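Local coordinates for protein putative transcriptional regulator (Streptomyces coelicolor A3, PDB 2PQQ) that probably acts as a cAMP-responsive DNA-binding transcription regulator of the CRP family, represented here by its N-terminal cyclic nucleotide-binding domain, at residues F40-Y50 with S84-G95. Sequence-based numbering, arbitrary orientation.
Sequences FHEGDPGDRLY and SLFDPGPRTATG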
loop_
_atom_site.group_PDB
_atom_site.type_symbol
_atom_site.label_atom_id
_atom_site.label_comp_id
_atom_site.label_asym_id
_atom_site.label_seq_id
_atom_site.Cartn_x
_atom_site.Cartn_y
_atom_site.Cartn_z
ATOM N N PHE A 40 5.651 2.396 26.742
ATOM C CA PHE A 40 6.614 1.373 26.403
ATOM C C PHE A 40 7.724 2.015 25.605
ATOM O O PHE A 40 7.570 3.128 25.109
ATOM C CB PHE A 40 5.973 0.176 25.640
ATOM C CG PHE A 40 5.103 0.585 24.454
ATOM C CD1 PHE A 40 3.716 0.463 24.521
ATOM C CD2 PHE A 40 5.674 1.089 23.285
ATOM C CE1 PHE A 40 2.911 0.814 23.426
ATOM C CE2 PHE A 40 4.888 1.450 22.203
ATOM C CZ PHE A 40 3.501 1.334 22.274
ATOM N N HIS A 41 8.856 1.326 25.509
ATOM C CA HIS A 41 9.996 1.826 24.754
ATOM C C HIS A 41 10.084 1.118 23.428
ATOM O O HIS A 41 9.840 -0.078 23.363
ATOM C CB HIS A 41 11.296 1.564 25.518
ATOM C CG HIS A 41 11.503 2.477 26.684
ATOM N ND1 HIS A 41 11.126 2.144 27.968
ATOM C CD2 HIS A 41 12.026 3.724 26.758
ATOM C CE1 HIS A 41 11.434 3.132 28.787
ATOM N NE2 HIS A 41 11.971 4.110 28.076
ATOM N N GLU A 42 10.478 1.828 22.378
ATOM C CA GLU A 42 10.760 1.165 21.103
ATOM C C GLU A 42 11.764 0.020 21.303
ATOM O O GLU A 42 12.775 0.178 22.010
ATOM C CB GLU A 42 11.278 2.182 20.089
ATOM C CG GLU A 42 11.541 1.630 18.704
ATOM C CD GLU A 42 12.221 2.629 17.797
ATOM O OE1 GLU A 42 12.366 3.830 18.170
ATOM O OE2 GLU A 42 12.629 2.205 16.705
ATOM N N GLY A 43 11.467 -1.133 20.707
ATOM C CA GLY A 43 12.277 -2.335 20.906
ATOM C C GLY A 43 11.816 -3.291 22.009
ATOM O O GLY A 43 12.178 -4.473 21.987
ATOM N N ASP A 44 11.046 -2.779 22.973
ATOM C CA ASP A 44 10.444 -3.586 24.036
ATOM C C ASP A 44 9.594 -4.725 23.469
ATOM O O ASP A 44 8.915 -4.546 22.452
ATOM C CB ASP A 44 9.502 -2.727 24.889
ATOM C CG ASP A 44 10.219 -1.900 25.955
ATOM O OD1 ASP A 44 11.459 -2.009 26.107
ATOM O OD2 ASP A 44 9.494 -1.144 26.652
ATOM N N PRO A 45 9.613 -5.898 24.129
ATOM C CA PRO A 45 8.614 -6.903 23.749
ATOM C C PRO A 45 7.226 -6.300 23.892
ATOM O O PRO A 45 6.988 -5.582 24.863
ATOM C CB PRO A 45 8.836 -8.020 24.776
ATOM C CG PRO A 45 10.342 -7.873 25.168
ATOM C CD PRO A 45 10.532 -6.372 25.191
ATOM N N GLY A 46 6.345 -6.527 22.917
ATOM C CA GLY A 46 4.979 -5.982 22.970
ATOM C C GLY A 46 3.934 -7.038 22.674
ATOM O O GLY A 46 4.054 -7.787 21.705
ATOM N N ASP A 47 2.941 -7.154 23.541
ATOM C CA ASP A 47 1.905 -8.190 23.365
ATOM C C ASP A 47 0.572 -7.706 23.908
ATOM O O ASP A 47 -0.293 -8.516 24.252
ATOM C CB ASP A 47 2.332 -9.551 23.993
ATOM C CG ASP A 47 2.174 -9.598 25.531
ATOM O OD1 ASP A 47 2.383 -8.564 26.208
ATOM O OD2 ASP A 47 1.832 -10.691 26.069
ATOM N N ARG A 48 0.421 -6.378 23.972
ATOM C CA ARG A 48 -0.775 -5.731 24.505
ATOM C C ARG A 48 -1.271 -4.686 23.544
ATOM O O ARG A 48 -0.475 -3.971 22.948
ATOM C CB ARG A 48 -0.464 -4.967 25.806
ATOM C CG ARG A 48 -0.280 -5.775 27.031
ATOM C CD ARG A 48 0.131 -4.847 28.160
ATOM N NE ARG A 48 -0.679 -5.055 29.362
ATOM C CZ ARG A 48 -0.622 -4.289 30.457
ATOM N NH1 ARG A 48 0.210 -3.248 30.518
ATOM N NH2 ARG A 48 -1.407 -4.555 31.493
ATOM N N LEU A 49 -2.566 -4.569 23.459
ATOM C CA LEU A 49 -3.279 -3.486 22.850
ATOM C C LEU A 49 -3.759 -2.553 23.933
ATOM O O LEU A 49 -4.035 -3.005 24.989
ATOM C CB LEU A 49 -4.466 -4.103 22.159
ATOM C CG LEU A 49 -5.750 -3.422 21.803
ATOM C CD1 LEU A 49 -6.457 -4.251 20.815
ATOM C CD2 LEU A 49 -6.576 -3.195 22.970
ATOM N N TYR A 50 -3.827 -1.259 23.665
ATOM C CA TYR A 50 -4.366 -0.302 24.636
ATOM C C TYR A 50 -5.462 0.507 23.960
ATOM O O TYR A 50 -5.401 0.755 22.754
ATOM C CB TYR A 50 -3.290 0.677 25.147
ATOM C CG TYR A 50 -2.072 0.066 25.809
ATOM C CD1 TYR A 50 -1.980 -0.037 27.203
ATOM C CD2 TYR A 50 -0.991 -0.385 25.038
ATOM C CE1 TYR A 50 -0.841 -0.635 27.813
ATOM C CE2 TYR A 50 0.154 -0.954 25.637
ATOM C CZ TYR A 50 0.211 -1.087 27.011
ATOM O OH TYR A 50 1.365 -1.611 27.581
ATOM N N SER A 84 -0.472 -6.220 18.030
ATOM C CA SER A 84 0.351 -6.908 19.021
ATOM C C SER A 84 -0.467 -7.802 19.945
ATOM O O SER A 84 0.058 -8.736 20.508
ATOM C CB SER A 84 1.215 -5.908 19.811
ATOM O OG SER A 84 0.485 -5.349 20.872
ATOM N N LEU A 85 -1.768 -7.540 20.068
ATOM C CA LEU A 85 -2.678 -8.471 20.719
ATOM C C LEU A 85 -2.658 -9.865 20.031
ATOM O O LEU A 85 -2.727 -10.886 20.688
ATOM C CB LEU A 85 -4.096 -7.871 20.710
ATOM C CG LEU A 85 -5.295 -8.704 21.171
ATOM C CD1 LEU A 85 -5.217 -9.122 22.647
ATOM C CD2 LEU A 85 -6.590 -7.953 20.886
ATOM N N PHE A 86 -2.557 -9.890 18.706
ATOM C CA PHE A 86 -2.638 -11.127 17.959
ATOM C C PHE A 86 -1.270 -11.655 17.558
ATOM O O PHE A 86 -1.074 -12.859 17.459
ATOM C CB PHE A 86 -3.485 -10.909 16.713
ATOM C CG PHE A 86 -4.875 -10.393 17.014
ATOM C CD1 PHE A 86 -5.774 -11.170 17.741
ATOM C CD2 PHE A 86 -5.269 -9.135 16.581
ATOM C CE1 PHE A 86 -7.077 -10.709 18.037
ATOM C CE2 PHE A 86 -6.566 -8.654 16.867
ATOM C CZ PHE A 86 -7.474 -9.458 17.600
ATOM N N ASP A 87 -0.336 -10.741 17.320
ATOM C CA ASP A 87 0.973 -11.087 16.831
ATOM C C ASP A 87 2.018 -10.323 17.655
ATOM O O ASP A 87 2.573 -9.342 17.172
ATOM C CB ASP A 87 1.062 -10.744 15.337
ATOM C CG ASP A 87 2.356 -11.222 14.689
ATOM O OD1 ASP A 87 2.912 -12.262 15.110
ATOM O OD2 ASP A 87 2.820 -10.547 13.743
ATOM N N PRO A 88 2.274 -10.765 18.908
ATOM C CA PRO A 88 3.298 -10.159 19.758
ATOM C C PRO A 88 4.640 -10.023 19.035
ATOM O O PRO A 88 5.037 -10.909 18.289
ATOM C CB PRO A 88 3.432 -11.170 20.905
ATOM C CG PRO A 88 2.049 -11.759 21.017
ATOM C CD PRO A 88 1.590 -11.886 19.595
ATOM N N GLY A 89 5.325 -8.903 19.248
ATOM C CA GLY A 89 6.610 -8.654 18.609
ATOM C C GLY A 89 7.157 -7.341 19.135
ATOM O O GLY A 89 6.476 -6.647 19.864
ATOM N N PRO A 90 8.411 -7.007 18.802
ATOM C CA PRO A 90 8.972 -5.810 19.449
ATOM C C PRO A 90 8.244 -4.510 19.067
ATOM O O PRO A 90 7.808 -4.360 17.922
ATOM C CB PRO A 90 10.441 -5.804 19.002
ATOM C CG PRO A 90 10.534 -6.718 17.833
ATOM C CD PRO A 90 9.358 -7.682 17.895
ATOM N N ARG A 91 8.094 -3.600 20.027
ATOM C CA ARG A 91 7.521 -2.275 19.742
ATOM C C ARG A 91 8.353 -1.505 18.710
ATOM O O ARG A 91 9.596 -1.514 18.751
ATOM C CB ARG A 91 7.370 -1.439 21.011
ATOM C CG ARG A 91 6.504 -2.063 22.066
ATOM C CD ARG A 91 5.054 -2.181 21.614
ATOM N NE ARG A 91 4.191 -2.544 22.742
ATOM C CZ ARG A 91 2.922 -2.931 22.626
ATOM N NH1 ARG A 91 2.353 -3.028 21.435
ATOM N NH2 ARG A 91 2.232 -3.245 23.711
ATOM N N THR A 92 7.655 -0.853 17.794
ATOM C CA THR A 92 8.290 -0.100 16.706
ATOM C C THR A 92 8.361 1.387 17.074
ATOM O O THR A 92 9.001 2.174 16.380
ATOM C CB THR A 92 7.506 -0.271 15.386
ATOM O OG1 THR A 92 6.130 0.035 15.619
ATOM C CG2 THR A 92 7.591 -1.696 14.875
ATOM N N ALA A 93 7.727 1.751 18.184
ATOM C CA ALA A 93 7.767 3.118 18.693
ATOM C C ALA A 93 7.824 3.210 20.229
ATOM O O ALA A 93 7.507 2.248 20.933
ATOM C CB ALA A 93 6.568 3.902 18.167
ATOM N N THR A 94 8.245 4.377 20.732
ATOM C CA THR A 94 8.125 4.715 22.147
ATOM C C THR A 94 6.852 5.542 22.348
ATOM O O THR A 94 6.542 6.407 21.548
ATOM C CB THR A 94 9.369 5.496 22.640
ATOM O OG1 THR A 94 10.516 4.649 22.514
ATOM C CG2 THR A 94 9.222 5.910 24.112
ATOM N N GLY A 95 6.100 5.233 23.398
ATOM C CA GLY A 95 4.899 5.963 23.715
ATOM C C GLY A 95 5.179 6.722 24.983
ATOM O O GLY A 95 5.553 6.131 25.987
HETATM O O HOH W 1 5.766 -3.220 25.383
HETATM O O HOH W 2 3.326 -2.779 26.232
#
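R91, packed on F40 and bonded to the R48 carbonyl, centres a contact between the segment 40-50, a type II turn and the start of strand 45-54, and the segment 84-95, which holds most of the phosphate-binding cassette of cyclic nucleotide-binding domains, a cupin-like β-roll fold. Cassettes of cAMP-binding relatives carry a phosphate-binding arginine, probably equivalent to R91; here its guanidinium is occupied by the protein and water. Bending at CB-CG (chi2 -66°) carries the arginine chain across the F40 ring, with CD 3.7 Å from the ring centroid in a CH-π contact. The guanidinium continues over the same face as a cation-π stack, its plane 22° from the ring. G46 CA covers the opposite guanidinium face, where a β-carbon would collide with NE. In the guanidinium plane, NH2 donates to R48 O at 2.9 Å; NH1 adds weaker bonds to this carbonyl and to S84 OG, which also bonds G81. Replacing R91 by alanine would remove the guanidinium, and is likely to leave R48 O without its NH2 donor and a gap between F40 and G46.

R91 N donates to D44 O and R91 O accepts from G43 N, both at 2.7 Å, joining the cassette to the type II turn H41-D44. Farther toward G95, E42 N reaches T94 OG1 at 2.8 Å, while L49 CD1 meets L85 CD2 near the start of the segment 84-95. Two waters extend the polar network: one links R91 NE to P45 O, and the other lies 2.8 Å from R91 NH2 and 2.7 Å from Y50 OH.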